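Side-chain contact in polyketide synthase PksR (Bacillus subtilis, PDB 4U3V), which takes part in synthesis of the antibiotic bacillaene, this chain being its double-hotdog enoyl-isomerase domain: residues Q43-N48 / V52-T57. Residues are numbered along the deposited sequence; the frame is centred on the assembly and turned at random.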
ATOM      1  N   GLN A  43      12.326   5.844  -9.955  1.00 29.57           N
ATOM      2  CA  GLN A  43      12.311   5.664 -11.430  1.00 34.37           C
ATOM      3  C   GLN A  43      11.126   4.789 -11.823  1.00 33.81           C
ATOM      4  O   GLN A  43      10.557   4.937 -12.908  1.00 35.77           O
ATOM      5  CB  GLN A  43      13.556   4.917 -11.905  1.00 44.33           C
ATOM      6  CG  GLN A  43      14.857   5.680 -11.839  1.00 46.99           C
ATOM      7  CD  GLN A  43      16.023   4.831 -12.304  1.00 74.53           C
ATOM      8  OE1 GLN A  43      16.137   3.655 -11.942  1.00 76.44           O
ATOM      9  NE2 GLN A  43      16.888   5.416 -13.129  1.00 74.47           N
ATOM     10  N   GLY A  44      10.764   3.875 -10.930  1.00 30.47           N
ATOM     11  CA  GLY A  44       9.708   2.894 -11.213  1.00 32.90           C
ATOM     12  C   GLY A  44       8.237   3.276 -11.148  1.00 32.96           C
ATOM     13  O   GLY A  44       7.354   2.428 -11.373  1.00 31.73           O
ATOM     14  N   HIS A  45       7.947   4.526 -10.837  1.00 29.27           N
ATOM     15  CA  HIS A  45       6.588   5.035 -10.930  1.00 32.14           C
ATOM     16  C   HIS A  45       6.471   6.406 -11.529  1.00 41.99           C
ATOM     17  O   HIS A  45       6.766   7.402 -10.885  1.00 32.31           O
ATOM     18  CB  HIS A  45       5.931   4.996  -9.550  1.00 29.91           C
ATOM     19  CG  HIS A  45       4.510   5.475  -9.540  1.00 32.90           C
ATOM     20  ND1 HIS A  45       4.149   6.659  -8.998  1.00 32.26           N
ATOM     21  CD2 HIS A  45       3.340   4.909 -10.071  1.00 35.84           C
ATOM     22  CE1 HIS A  45       2.814   6.827  -9.129  1.00 34.60           C
ATOM     23  NE2 HIS A  45       2.316   5.747  -9.775  1.00 36.19           N
ATOM     24  N   VAL A  46       5.918   6.468 -12.740  1.00 34.63           N
ATOM     25  CA  VAL A  46       5.805   7.714 -13.490  1.00 43.79           C
ATOM     26  C   VAL A  46       4.338   8.008 -13.749  1.00 46.79           C
ATOM     27  O   VAL A  46       3.564   7.113 -14.082  1.00 50.82           O
ATOM     28  CB  VAL A  46       6.576   7.626 -14.821  1.00 46.35           C
ATOM     29  CG1 VAL A  46       6.158   8.744 -15.767  1.00 49.54           C
ATOM     30  CG2 VAL A  46       8.080   7.651 -14.568  1.00 40.35           C
ATOM     31  N   PHE A  47       3.939   9.246 -13.510  1.00 46.95           N
ATOM     32  CA  PHE A  47       2.546   9.628 -13.639  1.00 44.64           C
ATOM     33  C   PHE A  47       2.386  11.069 -14.124  1.00 44.51           C
ATOM     34  O   PHE A  47       3.005  12.001 -13.598  1.00 44.30           O
ATOM     35  CB  PHE A  47       1.782   9.415 -12.330  1.00 48.73           C
ATOM     36  CG  PHE A  47       0.305   9.676 -12.446  1.00 52.17           C
ATOM     37  CD1 PHE A  47      -0.533   8.736 -13.035  1.00 58.00           C
ATOM     38  CD2 PHE A  47      -0.242  10.868 -11.996  1.00 48.50           C
ATOM     39  CE1 PHE A  47      -1.893   8.971 -13.150  1.00 65.66           C
ATOM     40  CE2 PHE A  47      -1.602  11.111 -12.106  1.00 67.75           C
ATOM     41  CZ  PHE A  47      -2.430  10.162 -12.689  1.00 55.72           C
ATOM     42  N   ASN A  48       1.581  11.239 -15.161  1.00 45.99           N
ATOM     43  CA  ASN A  48       1.473  12.531 -15.814  1.00 53.58           C
ATOM     44  C   ASN A  48       2.876  13.112 -16.034  1.00 54.67           C
ATOM     45  O   ASN A  48       3.148  14.244 -15.625  1.00 50.98           O
ATOM     46  CB  ASN A  48       0.635  13.473 -14.940  1.00 64.34           C
ATOM     47  CG  ASN A  48      -0.016  14.587 -15.739  1.00 75.84           C
ATOM     48  OD1 ASN A  48      -0.402  14.400 -16.901  1.00 64.13           O
ATOM     49  ND2 ASN A  48      -0.132  15.759 -15.123  1.00 71.61           N
ATOM     50  N   VAL A  52       6.529  10.340  -9.379  1.00 30.20           N
ATOM     51  CA  VAL A  52       5.669  10.653  -8.244  1.00 30.20           C
ATOM     52  C   VAL A  52       5.838   9.537  -7.217  1.00 30.89           C
ATOM     53  O   VAL A  52       5.775   8.363  -7.576  1.00 27.41           O
ATOM     54  CB  VAL A  52       4.195  10.671  -8.689  1.00 30.89           C
ATOM     55  CG1 VAL A  52       3.253  10.772  -7.492  1.00 33.07           C
ATOM     56  CG2 VAL A  52       3.948  11.781  -9.718  1.00 40.34           C
ATOM     57  N   LEU A  53       6.179   9.873  -5.970  1.00 26.94           N
ATOM     58  CA  LEU A  53       6.428   8.799  -4.995  1.00 24.81           C
ATOM     59  C   LEU A  53       5.152   7.965  -4.844  1.00 23.90           C
ATOM     60  O   LEU A  53       4.050   8.520  -4.698  1.00 25.32           O
ATOM     61  CB  LEU A  53       6.827   9.419  -3.643  1.00 27.49           C
ATOM     62  CG  LEU A  53       7.384   8.454  -2.593  1.00 28.81           C
ATOM     63  CD1 LEU A  53       8.709   7.885  -3.080  1.00 28.16           C
ATOM     64  CD2 LEU A  53       7.593   9.237  -1.303  1.00 32.22           C
ATOM     65  N   VAL A  54       5.282   6.626  -4.870  1.00 25.89           N
ATOM     66  CA  VAL A  54       4.077   5.814  -4.838  1.00 25.87           C
ATOM     67  C   VAL A  54       3.344   6.013  -3.505  1.00 26.16           C
ATOM     68  O   VAL A  54       3.974   6.088  -2.438  1.00 26.23           O
ATOM     69  CB  VAL A  54       4.353   4.317  -5.078  1.00 31.58           C
ATOM     70  CG1 VAL A  54       4.766   4.065  -6.520  1.00 35.38           C
ATOM     71  CG2 VAL A  54       5.388   3.799  -4.091  1.00 26.67           C
ATOM     72  N   GLY A  55       2.018   6.093  -3.566  1.00 28.77           N
ATOM     73  CA  GLY A  55       1.204   6.279  -2.346  1.00 26.79           C
ATOM     74  C   GLY A  55       1.356   5.160  -1.306  1.00 27.32           C
ATOM     75  O   GLY A  55       1.207   5.388  -0.102  1.00 26.82           O
ATOM     76  N   ALA A  56       1.720   3.970  -1.783  1.00 25.99           N
ATOM     77  CA  ALA A  56       2.050   2.835  -0.907  1.00 24.73           C
ATOM     78  C   ALA A  56       3.110   3.130   0.174  1.00 22.51           C
ATOM     79  O   ALA A  56       3.171   2.444   1.202  1.00 25.31           O
ATOM     80  CB  ALA A  56       2.458   1.634  -1.786  1.00 23.70           C
ATOM     81  N   THR A  57       3.980   4.114  -0.087  1.00 24.34           N
ATOM     82  CA  THR A  57       5.007   4.494   0.852  1.00 25.38           C
ATOM     83  C   THR A  57       4.403   4.857   2.203  1.00 23.41           C
ATOM     84  O   THR A  57       4.949   4.568   3.252  1.00 25.15           O
ATOM     85  CB  THR A  57       5.826   5.682   0.292  1.00 28.58           C
ATOM     86  OG1 THR A  57       6.277   5.362  -1.047  1.00 25.63           O
ATOM     87  CG2 THR A  57       7.052   5.937   1.175  1.00 30.95           C
TER
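His45 ND1 donates to the backbone carbonyl Val52 O over 2.8 Å, and an N-H...O angle of 171° makes the bond nearly straight. The oxygen lies close to the imidazole plane, whereas the donor stands 30° out of the carbonyl plane. With CG anti to the backbone N (chi1 -179°), His45 extends its ring across to the 52-57 segment. A weak return bond, Val52 N to His45 O at 3.3 Å, pairs the backbones here, so Val52 engages His45 through both its N-H and its C=O. A second constraint comes from Val54: its CG1 methyl lies over one ring face, 3.8 Å from the His45 ring centroid, a CH-pi contact, and comes as near as 3.3 Å to His45 CG. Beyond the ring, Phe47 CB meets Val52 CG2 at 4.1 Å. Trp167 also meets the His45 ring obliquely. The hairpin of strands 45-47 and 50-52, probably part of the N-terminal hotdog, leads into helix 56-69; by spacing, His45 probably matches the histidine of the dehydratase HxxxGxxxxP motif, with Val54 at the proline position. The bond in the imidazole plane and the methyl over its face are consistent with restrained rotation about CB-CG, with ND1 committed to the main chain and NE2 turned away from Val52 O.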